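PDB 7K3P: UDP-glucose 4-epimerase from Campylobacter jejuni subsp. jejuni serotype O:2, which catalyses the NAD-dependent epimerisation at C4 of UDP-glucose and probably of UDP-N-acetylglucosamine, giving the corresponding galacto sugars. Local coordinates for residues Ile98-Met104 with Ile159-Gly163; Ala286-Val290 with Leu330-Lys335; Leu33-Leu37 with Leu60-Phe66; Val149-Thr153 with Asn268-Val272. The protein carries 2 engineered substitutions. All blocks are in the same frame, centred on the assembly; numbering follows the deposited sequence.

Overall arrangement
From the N terminus, contact 3 closes first: 33-37 meets 60-66 on the helices flanking the early strands of the Rossmann-type sheet, after a short excursion through strand 42-46 and helix 54-61. Contact 1 follows, joining 98-104 to the start of helix 161-179 beside NAD. It lies on the opposite side of the chain's centre from contact 3, the two centres about 32 Å apart. Before contact 1 closes, contact 4 opens at 149-153, so the two cross; contact 4 closes only at 268-272, on strand 268-271 at the edge of the seven-stranded parallel sheet. Contact 2 comes afterwards, in series, and packs helix 280-291 against the C-terminal helix 330-343. No two contacts touch.

Contact 1 (Ile98-Met104 with Ile159-Gly163); sequences IEVFESM and INPYG. With NAD (nicotinamide-adenine-dinucleotide), chain C.
Y162 reaches past I98 to the cofactor. Its OH meets NAD O2D at 2.7 Å, near the ring plane, in a hydrogen bond whose donor could be either hydroxyl. I98 O stands over the centre of one ring face, while I98 CA lies 3.6 Å from Y162 CE1. The branched I98 side chain turns to the cofactor instead, its CG2 resting 3.4 Å from NAD C2D on the ribose. Farther down the ring, V100 CG2 packs 3.7 Å from Y162 CD2; V100 CG1 is 3.6 Å from N160 ND2, so one valine fork serves both ring and amide. Y162 and K166, which also bonds NAD, are spaced as in the YxxxK motif of short-chain dehydrogenases/reductases, where the tyrosine usually serves as the catalytic acid-base. Behind the ring, S103 braces the helix start: with OG between its backbone N and carbonyl carbon (chi1 75°), it donates to V100 O at 2.7 Å and takes a weak bond from Y162 N. P161, a common residue in a first helical turn, sets CG 3.2 Å from S103 O. N160 is the N-cap, its OD1 accepting from G163 N at 2.8 Å.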
loop_
_atom_site.group_PDB
_atom_site.type_symbol
_atom_site.label_atom_id
_atom_site.label_comp_id
_atom_site.label_asym_id
_atom_site.label_seq_id
_atom_site.Cartn_x
_atom_site.Cartn_y
_atom_site.Cartn_z
ATOM N N ILE A 98 15.803 -3.870 -0.238
ATOM C CA ILE A 98 15.810 -3.943 -1.706
ATOM C C ILE A 98 15.900 -5.341 -2.344
ATOM O O ILE A 98 16.073 -5.438 -3.555
ATOM C CB ILE A 98 16.968 -3.099 -2.289
ATOM C CG1 ILE A 98 18.303 -3.839 -2.099
ATOM C CG2 ILE A 98 16.977 -1.691 -1.658
ATOM C CD1 ILE A 98 19.523 -3.152 -2.718
ATOM N N GLU A 99 15.786 -6.403 -1.549
ATOM C CA GLU A 99 15.999 -7.767 -2.054
ATOM C C GLU A 99 14.690 -8.540 -2.233
ATOM O O GLU A 99 14.050 -8.942 -1.245
ATOM C CB GLU A 99 16.930 -8.552 -1.114
ATOM C CG GLU A 99 18.147 -7.753 -0.646
ATOM C CD GLU A 99 19.448 -8.527 -0.726
ATOM O OE1 GLU A 99 19.556 -9.445 -1.567
ATOM O OE2 GLU A 99 20.372 -8.213 0.055
ATOM N N VAL A 100 14.312 -8.748 -3.493
ATOM C CA VAL A 100 13.124 -9.521 -3.846
ATOM C C VAL A 100 13.053 -10.843 -3.073
ATOM O O VAL A 100 12.053 -11.131 -2.415
ATOM C CB VAL A 100 13.056 -9.778 -5.367
ATOM C CG1 VAL A 100 12.134 -10.965 -5.695
ATOM C CG2 VAL A 100 12.596 -8.519 -6.108
ATOM N N PHE A 101 14.126 -11.628 -3.126
ATOM C CA PHE A 101 14.126 -12.932 -2.467
ATOM C C PHE A 101 13.823 -12.833 -0.970
ATOM O O PHE A 101 13.066 -13.644 -0.427
ATOM C CB PHE A 101 15.445 -13.677 -2.701
ATOM C CG PHE A 101 15.404 -15.123 -2.269
ATOM C CD1 PHE A 101 15.551 -15.472 -0.926
ATOM C CD2 PHE A 101 15.204 -16.131 -3.203
ATOM C CE1 PHE A 101 15.505 -16.805 -0.526
ATOM C CE2 PHE A 101 15.163 -17.465 -2.811
ATOM C CZ PHE A 101 15.311 -17.801 -1.469
ATOM N N GLU A 102 14.414 -11.846 -0.298
ATOM C CA GLU A 102 14.172 -11.676 1.130
ATOM C C GLU A 102 12.721 -11.275 1.381
ATOM O O GLU A 102 12.132 -11.672 2.386
ATOM C CB GLU A 102 15.121 -10.635 1.741
ATOM C CG GLU A 102 15.013 -10.514 3.266
ATOM C CD GLU A 102 15.724 -9.275 3.826
ATOM O OE1 GLU A 102 15.981 -8.313 3.057
ATOM O OE2 GLU A 102 16.016 -9.269 5.039
ATOM N N SER A 103 12.141 -10.496 0.469
ATOM C CA SER A 103 10.781 -9.978 0.673
ATOM C C SER A 103 9.740 -11.090 0.598
ATOM O O SER A 103 8.696 -11.024 1.259
ATOM C CB SER A 103 10.440 -8.872 -0.338
ATOM O OG SER A 103 10.177 -9.398 -1.636
ATOM N N MET A 104 10.026 -12.107 -0.212
ATOM C CA MET A 104 9.153 -13.274 -0.307
ATOM C C MET A 104 9.135 -14.031 1.009
ATOM O O MET A 104 8.092 -14.530 1.435
ATOM C CB MET A 104 9.594 -14.182 -1.463
ATOM C CG MET A 104 9.425 -13.529 -2.833
ATOM S SD MET A 104 10.238 -14.366 -4.231
ATOM C CE MET A 104 9.291 -15.888 -4.331
ATOM N N ILE A 159 4.771 -8.765 -8.504
ATOM C CA ILE A 159 4.547 -10.167 -8.182
ATOM C C ILE A 159 5.291 -10.590 -6.918
ATOM O O ILE A 159 5.365 -11.775 -6.606
ATOM C CB ILE A 159 4.974 -11.090 -9.344
ATOM C CG1 ILE A 159 6.470 -10.932 -9.627
ATOM C CG2 ILE A 159 4.162 -10.776 -10.590
ATOM C CD1 ILE A 159 7.006 -11.909 -10.679
ATOM N N ASN A 160 5.859 -9.630 -6.196
ATOM C CA ASN A 160 6.464 -9.940 -4.908
ATOM C C ASN A 160 6.271 -8.782 -3.939
ATOM O O ASN A 160 5.891 -7.689 -4.354
ATOM C CB ASN A 160 7.942 -10.287 -5.068
ATOM C CG ASN A 160 8.701 -9.226 -5.825
ATOM O OD1 ASN A 160 8.920 -8.120 -5.309
ATOM N ND2 ASN A 160 9.108 -9.547 -7.060
ATOM N N PRO A 161 6.495 -9.028 -2.638
ATOM C CA PRO A 161 6.218 -7.971 -1.660
ATOM C C PRO A 161 7.140 -6.760 -1.833
ATOM O O PRO A 161 6.698 -5.643 -1.546
ATOM C CB PRO A 161 6.456 -8.668 -0.312
ATOM C CG PRO A 161 6.239 -10.175 -0.620
ATOM C CD PRO A 161 6.826 -10.320 -2.002
ATOM N N TYR A 162 8.380 -6.960 -2.282
ATOM C CA TYR A 162 9.245 -5.814 -2.550
ATOM C C TYR A 162 8.591 -4.909 -3.591
ATOM O O TYR A 162 8.435 -3.705 -3.370
ATOM C CB TYR A 162 10.636 -6.248 -3.022
ATOM C CG TYR A 162 11.479 -5.105 -3.594
ATOM C CD1 TYR A 162 11.944 -4.073 -2.777
ATOM C CD2 TYR A 162 11.802 -5.062 -4.950
ATOM C CE1 TYR A 162 12.707 -3.031 -3.292
ATOM C CE2 TYR A 162 12.568 -4.027 -5.474
ATOM C CZ TYR A 162 13.021 -3.022 -4.639
ATOM O OH TYR A 162 13.785 -2.015 -5.168
ATOM N N GLY A 163 8.194 -5.488 -4.723
ATOM C CA GLY A 163 7.551 -4.711 -5.773
ATOM C C GLY A 163 6.269 -4.029 -5.319
ATOM O O GLY A 163 6.018 -2.861 -5.657
HETATM P PA NAD C . 21.345 0.362 -0.331
HETATM O O1A NAD C . 21.014 -0.709 0.679
HETATM O O2A NAD C . 22.822 0.400 -0.605
HETATM O O5B NAD C . 20.937 1.789 0.205
HETATM C C5B NAD C . 19.924 1.865 1.167
HETATM C C4B NAD C . 20.328 2.808 2.231
HETATM O O4B NAD C . 19.242 3.198 3.021
HETATM C C3B NAD C . 21.393 2.167 3.175
HETATM O O3B NAD C . 22.642 2.928 3.384
HETATM C C2B NAD C . 20.573 1.817 4.440
HETATM O O2B NAD C . 21.314 1.822 5.584
HETATM C C1B NAD C . 19.558 2.914 4.386
HETATM N N9A NAD C . 18.348 2.601 5.163
HETATM C C8A NAD C . 17.565 1.511 5.033
HETATM N N7A NAD C . 16.560 1.548 5.922
HETATM C C5A NAD C . 16.663 2.665 6.653
HETATM C C6A NAD C . 15.924 3.223 7.710
HETATM N N6A NAD C . 14.750 2.544 8.204
HETATM N N1A NAD C . 16.294 4.406 8.239
HETATM C C2A NAD C . 17.378 5.070 7.801
HETATM N N3A NAD C . 18.139 4.552 6.782
HETATM C C4A NAD C . 17.806 3.366 6.194
HETATM O O3 NAD C . 20.516 0.054 -1.651
HETATM P PN NAD C . 20.771 0.771 -3.033
HETATM O O1N NAD C . 21.678 1.974 -2.852
HETATM O O2N NAD C . 21.401 -0.230 -3.953
HETATM O O5D NAD C . 19.368 1.225 -3.603
HETATM C C5D NAD C . 18.788 2.400 -3.087
HETATM C C4D NAD C . 17.375 2.599 -3.609
HETATM O O4D NAD C . 17.315 2.416 -5.007
HETATM C C3D NAD C . 16.324 1.729 -2.929
HETATM O O3D NAD C . 15.172 2.451 -2.754
HETATM C C2D NAD C . 16.014 0.663 -3.893
HETATM O O2D NAD C . 14.752 0.125 -3.757
HETATM C C1D NAD C . 16.269 1.396 -5.237
HETATM N N1N NAD C . 16.603 0.478 -6.422
HETATM C C2N NAD C . 17.830 -0.154 -6.363
HETATM C C3N NAD C . 18.205 -0.999 -7.404
HETATM C C7N NAD C . 19.540 -1.695 -7.353
HETATM O O7N NAD C . 20.300 -1.561 -6.406
HETATM N N7N NAD C . 19.913 -2.539 -8.438
HETATM C C4N NAD C . 17.355 -1.183 -8.478
HETATM C C5N NAD C . 16.135 -0.547 -8.524
HETATM C C6N NAD C . 15.739 0.303 -7.483
#

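Contact 2 (Ala286-Val290 with Leu330-Lys335); sequences AMKKV and LELICK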
loop_
_atom_site.group_PDB
_atom_site.type_symbol
_atom_site.label_atom_id
_atom_site.label_comp_id
_atom_site.label_asym_id
_atom_site.label_seq_id
_atom_site.Cartn_x
_atom_site.Cartn_y
_atom_site.Cartn_z
ATOM N N ALA A 286 32.404 -9.309 -21.834
ATOM C CA ALA A 286 32.867 -8.117 -21.127
ATOM C C ALA A 286 33.402 -8.415 -19.720
ATOM O O ALA A 286 34.466 -7.927 -19.343
ATOM C CB ALA A 286 31.761 -7.065 -21.070
ATOM N N MET A 287 32.674 -9.199 -18.932
ATOM C CA MET A 287 33.134 -9.492 -17.575
ATOM C C MET A 287 34.466 -10.243 -17.583
ATOM O O MET A 287 35.360 -9.953 -16.771
ATOM C CB MET A 287 32.088 -10.281 -16.783
ATOM C CG MET A 287 32.452 -10.451 -15.308
ATOM S SD MET A 287 32.575 -8.868 -14.413
ATOM C CE MET A 287 30.851 -8.339 -14.438
ATOM N N LYS A 288 34.599 -11.203 -18.500
ATOM C CA LYS A 288 35.828 -11.986 -18.608
ATOM C C LYS A 288 37.014 -11.097 -18.999
ATOM O O LYS A 288 38.088 -11.169 -18.395
ATOM C CB LYS A 288 35.653 -13.154 -19.595
ATOM C CG LYS A 288 34.786 -14.298 -19.045
ATOM C CD LYS A 288 34.696 -15.512 -19.988
ATOM C CE LYS A 288 34.269 -16.747 -19.181
ATOM N NZ LYS A 288 34.121 -18.001 -19.972
ATOM N N LYS A 289 36.800 -10.248 -19.997
ATOM C CA LYS A 289 37.848 -9.363 -20.504
ATOM C C LYS A 289 38.343 -8.386 -19.438
ATOM O O LYS A 289 39.546 -8.154 -19.284
ATOM C CB LYS A 289 37.334 -8.578 -21.714
ATOM C CG LYS A 289 38.296 -7.505 -22.189
ATOM C CD LYS A 289 37.729 -6.720 -23.364
ATOM C CE LYS A 289 38.661 -5.571 -23.733
ATOM N NZ LYS A 289 38.177 -4.816 -24.915
ATOM N N VAL A 290 37.392 -7.827 -18.698
ATOM C CA VAL A 290 37.660 -6.785 -17.717
ATOM C C VAL A 290 38.246 -7.325 -16.414
ATOM O O VAL A 290 38.962 -6.617 -15.704
ATOM C CB VAL A 290 36.361 -5.998 -17.436
ATOM C CG1 VAL A 290 36.053 -5.956 -15.947
ATOM C CG2 VAL A 290 36.440 -4.620 -18.050
ATOM N N LEU A 330 29.698 -1.302 -21.709
ATOM C CA LEU A 330 29.586 -2.581 -21.002
ATOM C C LEU A 330 30.848 -2.934 -20.236
ATOM O O LEU A 330 30.780 -3.528 -19.155
ATOM C CB LEU A 330 29.233 -3.734 -21.957
ATOM C CG LEU A 330 28.108 -4.705 -21.544
ATOM C CD1 LEU A 330 28.352 -6.112 -22.049
ATOM C CD2 LEU A 330 27.803 -4.703 -20.035
ATOM N N GLU A 331 32.006 -2.585 -20.784
ATOM C CA GLU A 331 33.257 -2.902 -20.091
ATOM C C GLU A 331 33.386 -2.116 -18.783
ATOM O O GLU A 331 33.785 -2.667 -17.752
ATOM C CB GLU A 331 34.479 -2.713 -21.007
ATOM C CG GLU A 331 34.633 -3.847 -22.046
ATOM C CD GLU A 331 35.844 -3.677 -22.971
ATOM O OE1 GLU A 331 36.789 -2.943 -22.610
ATOM O OE2 GLU A 331 35.841 -4.287 -24.064
ATOM N N LEU A 332 33.016 -0.839 -18.828
ATOM C CA LEU A 332 33.013 0.012 -17.635
ATOM C C LEU A 332 32.022 -0.501 -16.600
ATOM O O LEU A 332 32.305 -0.535 -15.398
ATOM C CB LEU A 332 32.629 1.446 -18.009
ATOM C CG LEU A 332 33.590 2.168 -18.945
ATOM C CD1 LEU A 332 33.172 3.631 -19.125
ATOM C CD2 LEU A 332 35.005 2.062 -18.399
ATOM N N ILE A 333 30.842 -0.880 -17.077
ATOM C CA ILE A 333 29.799 -1.385 -16.193
ATOM C C ILE A 333 30.250 -2.684 -15.532
ATOM O O ILE A 333 30.144 -2.833 -14.310
ATOM C CB ILE A 333 28.470 -1.549 -16.941
ATOM C CG1 ILE A 333 27.959 -0.176 -17.374
ATOM C CG2 ILE A 333 27.439 -2.248 -16.063
ATOM C CD1 ILE A 333 26.916 -0.226 -18.467
ATOM N N CYS A 334 30.787 -3.610 -16.321
ATOM C CA CYS A 334 31.282 -4.863 -15.746
ATOM C C CYS A 334 32.466 -4.645 -14.806
ATOM O O CYS A 334 32.545 -5.274 -13.747
ATOM C CB CYS A 334 31.615 -5.880 -16.839
ATOM S SG CYS A 334 30.130 -6.510 -17.675
ATOM N N LYS A 335 33.376 -3.746 -15.186
ATOM C CA LYS A 335 34.497 -3.383 -14.318
ATOM C C LYS A 335 33.998 -2.849 -12.975
ATOM O O LYS A 335 34.470 -3.265 -11.911
ATOM C CB LYS A 335 35.388 -2.335 -14.994
ATOM C CG LYS A 335 36.549 -1.835 -14.121
ATOM C CD LYS A 335 37.390 -3.006 -13.598
ATOM C CE LYS A 335 38.717 -2.531 -12.991
ATOM N NZ LYS A 335 39.408 -3.636 -12.258
#
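The helical segments 286-290 and 330-335, of helices 280-291 and 330-343, pass with axes 8.6 Å apart and 70° between their directions, and the CA atoms of A286 and E331 come within 5.3 Å. This is a steep helix-helix packing in the C-terminal part of the chain, a region that in extended short-chain dehydrogenases/reductases typically helps to bind the nucleotide sugar. Small residues permit the close approach: A286 CB sits 3.7 Å from L330 CD1 and 3.8 Å from C334 SG, so the methyl fills the hollow between the two. M287 sets off to one side, but bends at chi2 and chi3 to bring CE within 3.5 Å of C334 CB; the flexible thioether also packs against A216, A217 and A220 of helix 212-220. V290 spreads its two methyls over the partner backbone, CG1 lying 3.4 Å from K335 CA and CG2 next to E331 O. The amine of K335 turns elsewhere, to a salt bridge with D339. At the exposed side of the contact, long extended chains suit K289 and E331, which bridge the helices in a salt bridge. K289 NZ, modelled at 2.5 Å from E331 OE2, meets it on the syn side, 25° out of the carboxylate plane.

Contact 3 (Leu33-Leu37 with Leu60-Phe66); sequences LRQFL and LAATRAF. Engineered in segment 60-66: A61 (natural residue Gln), A62 (natural residue Lys).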
loop_
_atom_site.group_PDB
_atom_site.type_symbol
_atom_site.label_atom_id
_atom_site.label_comp_id
_atom_site.label_asym_id
_atom_site.label_seq_id
_atom_site.Cartn_x
_atom_site.Cartn_y
_atom_site.Cartn_z
ATOM N N LEU A 33 25.202 11.312 -3.545
ATOM C CA LEU A 33 25.760 12.290 -2.615
ATOM C C LEU A 33 26.995 12.954 -3.215
ATOM O O LEU A 33 27.098 14.185 -3.231
ATOM C CB LEU A 33 26.131 11.613 -1.293
ATOM C CG LEU A 33 26.925 12.475 -0.305
ATOM C CD1 LEU A 33 26.100 13.684 0.104
ATOM C CD2 LEU A 33 27.369 11.651 0.918
ATOM N N ARG A 34 27.925 12.137 -3.713
ATOM C CA ARG A 34 29.169 12.646 -4.299
ATOM C C ARG A 34 28.889 13.651 -5.419
ATOM O O ARG A 34 29.514 14.718 -5.486
ATOM C CB ARG A 34 30.036 11.489 -4.809
ATOM C CG ARG A 34 31.361 11.912 -5.435
ATOM C CD ARG A 34 32.222 10.704 -5.778
ATOM N NE ARG A 34 32.468 9.854 -4.610
ATOM C CZ ARG A 34 33.546 9.934 -3.830
ATOM N NH1 ARG A 34 34.496 10.828 -4.084
ATOM N NH2 ARG A 34 33.672 9.117 -2.790
ATOM N N GLN A 35 27.935 13.322 -6.286
ATOM C CA GLN A 35 27.553 14.222 -7.373
ATOM C C GLN A 35 26.881 15.506 -6.895
ATOM O O GLN A 35 27.095 16.574 -7.478
ATOM C CB GLN A 35 26.648 13.501 -8.374
ATOM C CG GLN A 35 27.302 12.287 -9.027
ATOM C CD GLN A 35 26.442 11.718 -10.138
ATOM O OE1 GLN A 35 25.482 12.351 -10.567
ATOM N NE2 GLN A 35 26.778 10.514 -10.600
ATOM N N PHE A 36 26.053 15.407 -5.858
ATOM C CA PHE A 36 25.390 16.591 -5.299
ATOM C C PHE A 36 26.381 17.572 -4.653
ATOM O O PHE A 36 26.133 18.782 -4.611
ATOM C CB PHE A 36 24.318 16.199 -4.269
ATOM C CG PHE A 36 22.911 16.233 -4.809
ATOM C CD1 PHE A 36 22.357 17.412 -5.277
ATOM C CD2 PHE A 36 22.136 15.077 -4.839
ATOM C CE1 PHE A 36 21.055 17.438 -5.778
ATOM C CE2 PHE A 36 20.831 15.104 -5.322
ATOM C CZ PHE A 36 20.295 16.284 -5.794
ATOM N N LEU A 37 27.486 17.046 -4.138
ATOM C CA LEU A 37 28.461 17.878 -3.439
ATOM C C LEU A 37 29.195 18.822 -4.396
ATOM O O LEU A 37 29.739 19.850 -3.978
ATOM C CB LEU A 37 29.442 17.012 -2.643
ATOM C CG LEU A 37 28.753 16.416 -1.417
ATOM C CD1 LEU A 37 29.683 15.553 -0.571
ATOM C CD2 LEU A 37 28.152 17.542 -0.596
ATOM N N LEU A 60 33.730 11.538 2.135
ATOM C CA LEU A 60 33.137 12.594 1.307
ATOM C C LEU A 60 32.974 13.911 2.073
ATOM O O LEU A 60 32.838 14.977 1.463
ATOM C CB LEU A 60 31.780 12.149 0.739
ATOM C CG LEU A 60 31.773 11.011 -0.290
ATOM C CD1 LEU A 60 30.473 10.209 -0.226
ATOM C CD2 LEU A 60 31.983 11.569 -1.686
ATOM N N ALA A 61 32.972 13.831 3.406
ATOM C CA ALA A 61 32.925 15.028 4.252
ATOM C C ALA A 61 34.265 15.760 4.182
ATOM O O ALA A 61 34.341 16.971 4.402
ATOM C CB ALA A 61 32.580 14.664 5.689
ATOM N N ALA A 62 35.318 15.004 3.875
ATOM C CA ALA A 62 36.635 15.563 3.583
ATOM C C ALA A 62 36.723 16.045 2.127
ATOM O O ALA A 62 37.812 16.135 1.555
ATOM C CB ALA A 62 37.723 14.538 3.876
ATOM N N THR A 63 35.564 16.326 1.534
ATOM C CA THR A 63 35.460 16.979 0.227
ATOM C C THR A 63 34.792 18.320 0.469
ATOM O O THR A 63 35.451 19.361 0.538
ATOM C CB THR A 63 34.571 16.169 -0.757
ATOM O OG1 THR A 63 35.269 14.994 -1.192
ATOM C CG2 THR A 63 34.184 17.011 -1.982
ATOM N N ARG A 64 33.469 18.269 0.599
ATOM C CA ARG A 64 32.670 19.406 1.020
ATOM C C ARG A 64 32.030 19.030 2.352
ATOM O O ARG A 64 32.012 17.857 2.733
ATOM C CB ARG A 64 31.588 19.703 -0.022
ATOM C CG ARG A 64 30.994 21.104 0.042
ATOM C CD ARG A 64 29.940 21.295 -1.046
ATOM N NE ARG A 64 28.599 21.014 -0.538
ATOM C CZ ARG A 64 27.688 21.947 -0.274
ATOM N NH1 ARG A 64 27.969 23.228 -0.495
ATOM N NH2 ARG A 64 26.493 21.604 0.200
ATOM N N ALA A 65 31.513 20.021 3.067
ATOM C CA ALA A 65 30.765 19.734 4.278
ATOM C C ALA A 65 29.299 19.454 3.942
ATOM O O ALA A 65 28.725 20.039 3.015
ATOM C CB ALA A 65 30.883 20.875 5.268
ATOM N N PHE A 66 28.714 18.533 4.698
ATOM C CA PHE A 66 27.288 18.269 4.645
ATOM C C PHE A 66 26.913 17.713 6.008
ATOM O O PHE A 66 27.739 17.083 6.675
ATOM C CB PHE A 66 26.938 17.288 3.515
ATOM C CG PHE A 66 27.646 15.974 3.613
ATOM C CD1 PHE A 66 28.885 15.803 3.022
ATOM C CD2 PHE A 66 27.074 14.909 4.290
ATOM C CE1 PHE A 66 29.550 14.593 3.104
ATOM C CE2 PHE A 66 27.729 13.687 4.377
ATOM C CZ PHE A 66 28.972 13.531 3.783
#
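Apolar packing without a hydrogen bond joins L33 and L37, near the end of helix 27-37, to L60 and F66, which flank the turn leaving helix 54-61, in the first half of the Rossmann-type fold. L33 and L60 run alongside each other, pointing opposite ways, with L33 CD2 within 3.6 Å of L60 CD1; the same L33 CD2 lies 3.8 Å from F66 CZ. F66 CG sits between its backbone N and carbonyl carbon (chi1 58°), which turns the ring to the leucines. L37 forks between partners: CD1 is 3.7 Å from F66 CD1, and CD2 comes 3.5 Å from R64 NE, near the guanidinium plane at its edge. The aliphatic part of R64 also passes by the backbone of L37, CD standing 3.3 Å from L37 O, while its buried NE finds no polar partner in the model. Leucine and phenylalanine suit this junction because it rests on apolar burial and fit. Beneath it, I43 and V45 of strand 42-46 receive L33, and I57 of helix 54-61 meets both L33 and F66, while on another side of helix 27-37, F36 packs against helix 248-261.

Contact 4 (Val149-Thr153 with Asn268-Val272); sequences VVSET and NVFNV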
loop_
_atom_site.group_PDB
_atom_site.type_symbol
_atom_site.label_atom_id
_atom_site.label_comp_id
_atom_site.label_asym_id
_atom_site.label_seq_id
_atom_site.Cartn_x
_atom_site.Cartn_y
_atom_site.Cartn_z
ATOM N N VAL A 149 9.835 -3.946 -24.230
ATOM C CA VAL A 149 10.374 -2.631 -23.925
ATOM C C VAL A 149 9.300 -1.905 -23.130
ATOM O O VAL A 149 8.332 -1.415 -23.715
ATOM C CB VAL A 149 10.703 -1.842 -25.208
ATOM C CG1 VAL A 149 11.328 -0.481 -24.866
ATOM C CG2 VAL A 149 11.656 -2.645 -26.102
ATOM N N VAL A 150 9.469 -1.849 -21.802
ATOM C CA VAL A 150 8.407 -1.401 -20.893
ATOM C C VAL A 150 8.351 0.128 -20.743
ATOM O O VAL A 150 9.350 0.776 -20.403
ATOM C CB VAL A 150 8.567 -2.058 -19.496
ATOM C CG1 VAL A 150 7.334 -1.854 -18.644
ATOM C CG2 VAL A 150 8.815 -3.554 -19.657
ATOM N N SER A 151 7.184 0.705 -20.997
ATOM C CA SER A 151 7.015 2.148 -20.856
ATOM C C SER A 151 6.311 2.445 -19.528
ATOM O O SER A 151 5.702 1.552 -18.930
ATOM C CB SER A 151 6.224 2.721 -22.033
ATOM O OG SER A 151 4.847 2.838 -21.723
ATOM N N GLU A 152 6.398 3.691 -19.071
ATOM C CA GLU A 152 5.832 4.072 -17.772
ATOM C C GLU A 152 4.340 3.767 -17.690
ATOM O O GLU A 152 3.795 3.566 -16.600
ATOM C CB GLU A 152 6.079 5.557 -17.481
ATOM C CG GLU A 152 7.530 5.931 -17.247
ATOM C CD GLU A 152 8.291 6.146 -18.542
ATOM O OE1 GLU A 152 7.676 6.015 -19.623
ATOM O OE2 GLU A 152 9.507 6.420 -18.478
ATOM N N THR A 153 3.684 3.702 -18.844
ATOM C CA THR A 153 2.239 3.428 -18.891
ATOM C C THR A 153 1.851 1.939 -18.776
ATOM O O THR A 153 0.662 1.617 -18.707
ATOM C CB THR A 153 1.631 3.994 -20.177
ATOM O OG1 THR A 153 2.373 3.489 -21.291
ATOM C CG2 THR A 153 1.752 5.511 -20.175
ATOM N N ASN A 268 5.797 13.671 -12.005
ATOM C CA ASN A 268 5.936 12.712 -13.098
ATOM C C ASN A 268 6.621 11.427 -12.664
ATOM O O ASN A 268 7.215 11.364 -11.580
ATOM C CB ASN A 268 6.718 13.340 -14.263
ATOM C CG ASN A 268 6.102 13.018 -15.615
ATOM O OD1 ASN A 268 5.452 11.982 -15.784
ATOM N ND2 ASN A 268 6.294 13.910 -16.582
ATOM N N VAL A 269 6.555 10.412 -13.526
ATOM C CA VAL A 269 7.285 9.163 -13.301
ATOM C C VAL A 269 8.144 8.862 -14.528
ATOM O O VAL A 269 7.701 9.058 -15.663
ATOM C CB VAL A 269 6.305 8.005 -12.969
ATOM C CG1 VAL A 269 5.154 7.975 -13.980
ATOM C CG2 VAL A 269 7.026 6.664 -12.911
ATOM N N PHE A 270 9.382 8.426 -14.306
ATOM C CA PHE A 270 10.305 8.157 -15.400
ATOM C C PHE A 270 10.958 6.808 -15.211
ATOM O O PHE A 270 11.423 6.492 -14.102
ATOM C CB PHE A 270 11.463 9.175 -15.431
ATOM C CG PHE A 270 11.052 10.579 -15.777
ATOM C CD1 PHE A 270 10.605 10.896 -17.054
ATOM C CD2 PHE A 270 11.157 11.591 -14.827
ATOM C CE1 PHE A 270 10.242 12.198 -17.377
ATOM C CE2 PHE A 270 10.793 12.904 -15.135
ATOM C CZ PHE A 270 10.331 13.210 -16.420
ATOM N N ASN A 271 11.036 6.032 -16.291
ATOM C CA ASN A 271 12.005 4.956 -16.335
ATOM C C ASN A 271 13.383 5.590 -16.463
ATOM O O ASN A 271 13.547 6.582 -17.184
ATOM C CB ASN A 271 11.774 4.065 -17.559
ATOM C CG ASN A 271 10.541 3.202 -17.438
ATOM O OD1 ASN A 271 10.159 2.785 -16.337
ATOM N ND2 ASN A 271 9.909 2.912 -18.582
ATOM N N VAL A 272 14.381 5.002 -15.813
ATOM C CA VAL A 272 15.760 5.390 -16.060
ATOM C C VAL A 272 16.481 4.215 -16.687
ATOM O O VAL A 272 16.578 3.145 -16.078
ATOM C CB VAL A 272 16.499 5.791 -14.775
ATOM C CG1 VAL A 272 17.867 6.368 -15.127
ATOM C CG2 VAL A 272 15.669 6.814 -13.978
HETATM O O HOH W 1 12.013 7.288 -19.381
#
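E152 and N271 lay their flat ends against each other: the carboxylate and amide planes are stacked, only 22° apart, with E152 CD 3.9 Å from N271 CG, although the two side chains as a whole cross obliquely. A bend in the glutamate (chi2 83°) folds the carboxylate back over the asparagine, so that E152 OE2 accepts from the backbone N of N271 at 2.7 Å. The N-H points almost straight at the oxygen, at 175°, and arrives on the anti side, slightly out of the carboxylate plane. Along the way, E152 CG passes 3.5 Å from V269 O. Strand 268-271 is the last of the seven-stranded parallel sheet; E152 thus takes up the backbone N-H of N271 from outside the strand, while N268 and F270 pair with strand 184-189. The amide of N271 has its own partners: OD1 is bonded to the hydroxyl of Y142 and ND2 to the carbonyl of D313, while V150 O lies 2.9 Å from N271 ND2. On the other segment, S151 forms an ST turn, its OG accepting from T153 N at 3.2 Å, which shapes the chain around E152. A water sits between E152 OE2 and N271 O, 2.8 Å from each. With a backbone N-H aimed at it, OE2 is probably part of an ionised carboxylate, its charge eased by that N-H where the protein is partly closed to solvent.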